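Local structure of tubulin-like protein CetZ2 (Haloferax volcanii, 4B45) at residues Ala250-Thr255 with Glu290-Ser295. The protein binds and hydrolyses GTP as a tubulin- and FtsZ-like cytoskeletal protein and takes part in controlling the shape of the archaeal cell. Sequence-based numbering, arbitrary orientation.
Sequences AVLTGT and EDETGS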
loop_
_atom_site.group_PDB
_atom_site.type_symbol
_atom_site.label_atom_id
_atom_site.label_comp_id
_atom_site.label_asym_id
_atom_site.label_seq_id
_atom_site.Cartn_x
_atom_site.Cartn_y
_atom_site.Cartn_z
ATOM N N ALA A 250 9.278 3.530 -12.889
ATOM C CA ALA A 250 8.424 2.882 -11.898
ATOM C C ALA A 250 9.250 1.997 -10.971
ATOM O O ALA A 250 9.043 1.982 -9.759
ATOM C CB ALA A 250 7.318 2.070 -12.580
ATOM N N VAL A 251 10.205 1.284 -11.555
ATOM C CA VAL A 251 11.084 0.388 -10.804
ATOM C C VAL A 251 12.204 1.126 -10.061
ATOM O O VAL A 251 12.580 0.734 -8.965
ATOM C CB VAL A 251 11.718 -0.662 -11.743
ATOM C CG1 VAL A 251 12.695 -1.550 -10.987
ATOM C CG2 VAL A 251 10.628 -1.493 -12.444
ATOM N N LEU A 252 12.738 2.195 -10.650
ATOM C CA LEU A 252 13.921 2.854 -10.078
ATOM C C LEU A 252 13.634 4.124 -9.263
ATOM O O LEU A 252 14.207 4.301 -8.185
ATOM C CB LEU A 252 14.973 3.127 -11.155
ATOM C CG LEU A 252 15.454 1.902 -11.947
ATOM C CD1 LEU A 252 16.268 2.330 -13.159
ATOM C CD2 LEU A 252 16.264 0.927 -11.088
ATOM N N THR A 253 12.760 5.002 -9.755
ATOM C CA THR A 253 12.439 6.219 -9.004
ATOM C C THR A 253 11.034 6.264 -8.407
ATOM O O THR A 253 10.817 6.912 -7.386
ATOM C CB THR A 253 12.641 7.518 -9.835
ATOM O OG1 THR A 253 11.631 7.627 -10.846
ATOM C CG2 THR A 253 13.995 7.541 -10.479
ATOM N N GLY A 254 10.077 5.602 -9.038
ATOM C CA GLY A 254 8.681 5.825 -8.696
ATOM C C GLY A 254 8.098 4.828 -7.720
ATOM O O GLY A 254 6.883 4.659 -7.643
ATOM N N THR A 255 8.967 4.168 -6.966
ATOM C CA THR A 255 8.546 3.090 -6.093
ATOM C C THR A 255 8.141 3.615 -4.707
ATOM O O THR A 255 8.699 4.595 -4.210
ATOM C CB THR A 255 9.670 2.065 -5.976
ATOM O OG1 THR A 255 9.334 1.084 -4.994
ATOM C CG2 THR A 255 10.936 2.755 -5.582
ATOM N N GLU A 290 12.776 -8.156 -15.761
ATOM C CA GLU A 290 13.366 -9.440 -15.418
ATOM C C GLU A 290 14.890 -9.357 -15.269
ATOM O O GLU A 290 15.461 -9.992 -14.385
ATOM C CB GLU A 290 12.974 -10.505 -16.451
ATOM C CG GLU A 290 13.624 -11.863 -16.219
ATOM C CD GLU A 290 13.139 -12.919 -17.195
ATOM O OE1 GLU A 290 13.579 -12.899 -18.365
ATOM O OE2 GLU A 290 12.314 -13.767 -16.795
ATOM N N ASP A 291 15.543 -8.572 -16.128
ATOM C CA ASP A 291 16.993 -8.397 -16.060
ATOM C C ASP A 291 17.402 -7.543 -14.874
ATOM O O ASP A 291 18.435 -7.783 -14.251
ATOM C CB ASP A 291 17.547 -7.749 -17.339
ATOM C CG ASP A 291 17.398 -8.633 -18.570
ATOM O OD1 ASP A 291 17.236 -9.872 -18.433
ATOM O OD2 ASP A 291 17.455 -8.075 -19.688
ATOM N N GLU A 292 16.604 -6.525 -14.578
ATOM C CA GLU A 292 16.912 -5.602 -13.490
ATOM C C GLU A 292 16.681 -6.204 -12.104
ATOM O O GLU A 292 17.475 -5.984 -11.200
ATOM C CB GLU A 292 16.107 -4.305 -13.644
ATOM C CG GLU A 292 16.212 -3.346 -12.470
ATOM C CD GLU A 292 17.635 -2.934 -12.152
ATOM O OE1 GLU A 292 18.473 -2.857 -13.080
ATOM O OE2 GLU A 292 17.913 -2.689 -10.960
ATOM N N THR A 293 15.602 -6.967 -11.933
ATOM C CA THR A 293 15.293 -7.549 -10.623
ATOM C C THR A 293 16.041 -8.859 -10.345
ATOM O O THR A 293 16.265 -9.229 -9.198
ATOM C CB THR A 293 13.784 -7.816 -10.472
ATOM O OG1 THR A 293 13.360 -8.774 -11.455
ATOM C CG2 THR A 293 12.985 -6.530 -10.645
ATOM N N GLY A 294 16.404 -9.577 -11.395
ATOM C CA GLY A 294 16.958 -10.910 -11.235
ATOM C C GLY A 294 15.888 -11.944 -10.910
ATOM O O GLY A 294 16.196 -13.117 -10.695
ATOM N N SER A 295 14.626 -11.510 -10.888
ATOM C CA SER A 295 13.514 -12.389 -10.533
ATOM C C SER A 295 13.210 -13.430 -11.614
ATOM O O SER A 295 13.215 -13.115 -12.804
ATOM C CB SER A 295 12.257 -11.566 -10.246
ATOM O OG SER A 295 11.120 -12.410 -10.166
#
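V251 and L252, at the C-terminal end of helix 240-252, meet E292 in the last turn of helix 279-293. The two helices lie next to each other on the sheet of the tubulin-like C-terminal domain, and here their ends pack side by side; the CA atoms of V251 and E292, 8.8 Å apart, are the closest CA pair across the two segments. V251 projects toward the other helix, and its CG1 methyl rests against the aliphatic CG of E292 at 4.2 Å. Short and branched at CB, valine suits this buried place, where it also touches W288 and V289 of the facing helix and V314 of strand 309-319 beneath.

E292 swings its CG anti to the backbone N (chi1 172°), which carries the chain across to the neighbouring helix, and a bend at chi2 then turns the carboxylate aside. Its CG methylene can therefore serve as a nonpolar flank for V251 while the charged end stays at the partly exposed border. There L252 runs obliquely across it, with CD2 4.0 Å from E292 OE2, a van der Waals approach without a hydrogen bond. Leucine is long enough to bring a methyl there although its CB does not point straight at the other helix, and it also touches W288. E292 OE2 is hydrogen-bonded to the hydroxyl of S261, whose loop both V251 and L252 touch, so the glutamate ties the end of its helix to that loop.

T293 helps close its own helix, because its hydroxyl can serve two backbone groups, V289 O within the helix and S295 N beyond its end. G294 keeps a backbone bond to E290 O but leaves helical geometry with a positive phi (76°), readily adopted without a side chain. The same residues form an ST turn, in which S295 N donates to T293 OG1 over 3.1 Å, with an angle of 160° at the hydrogen.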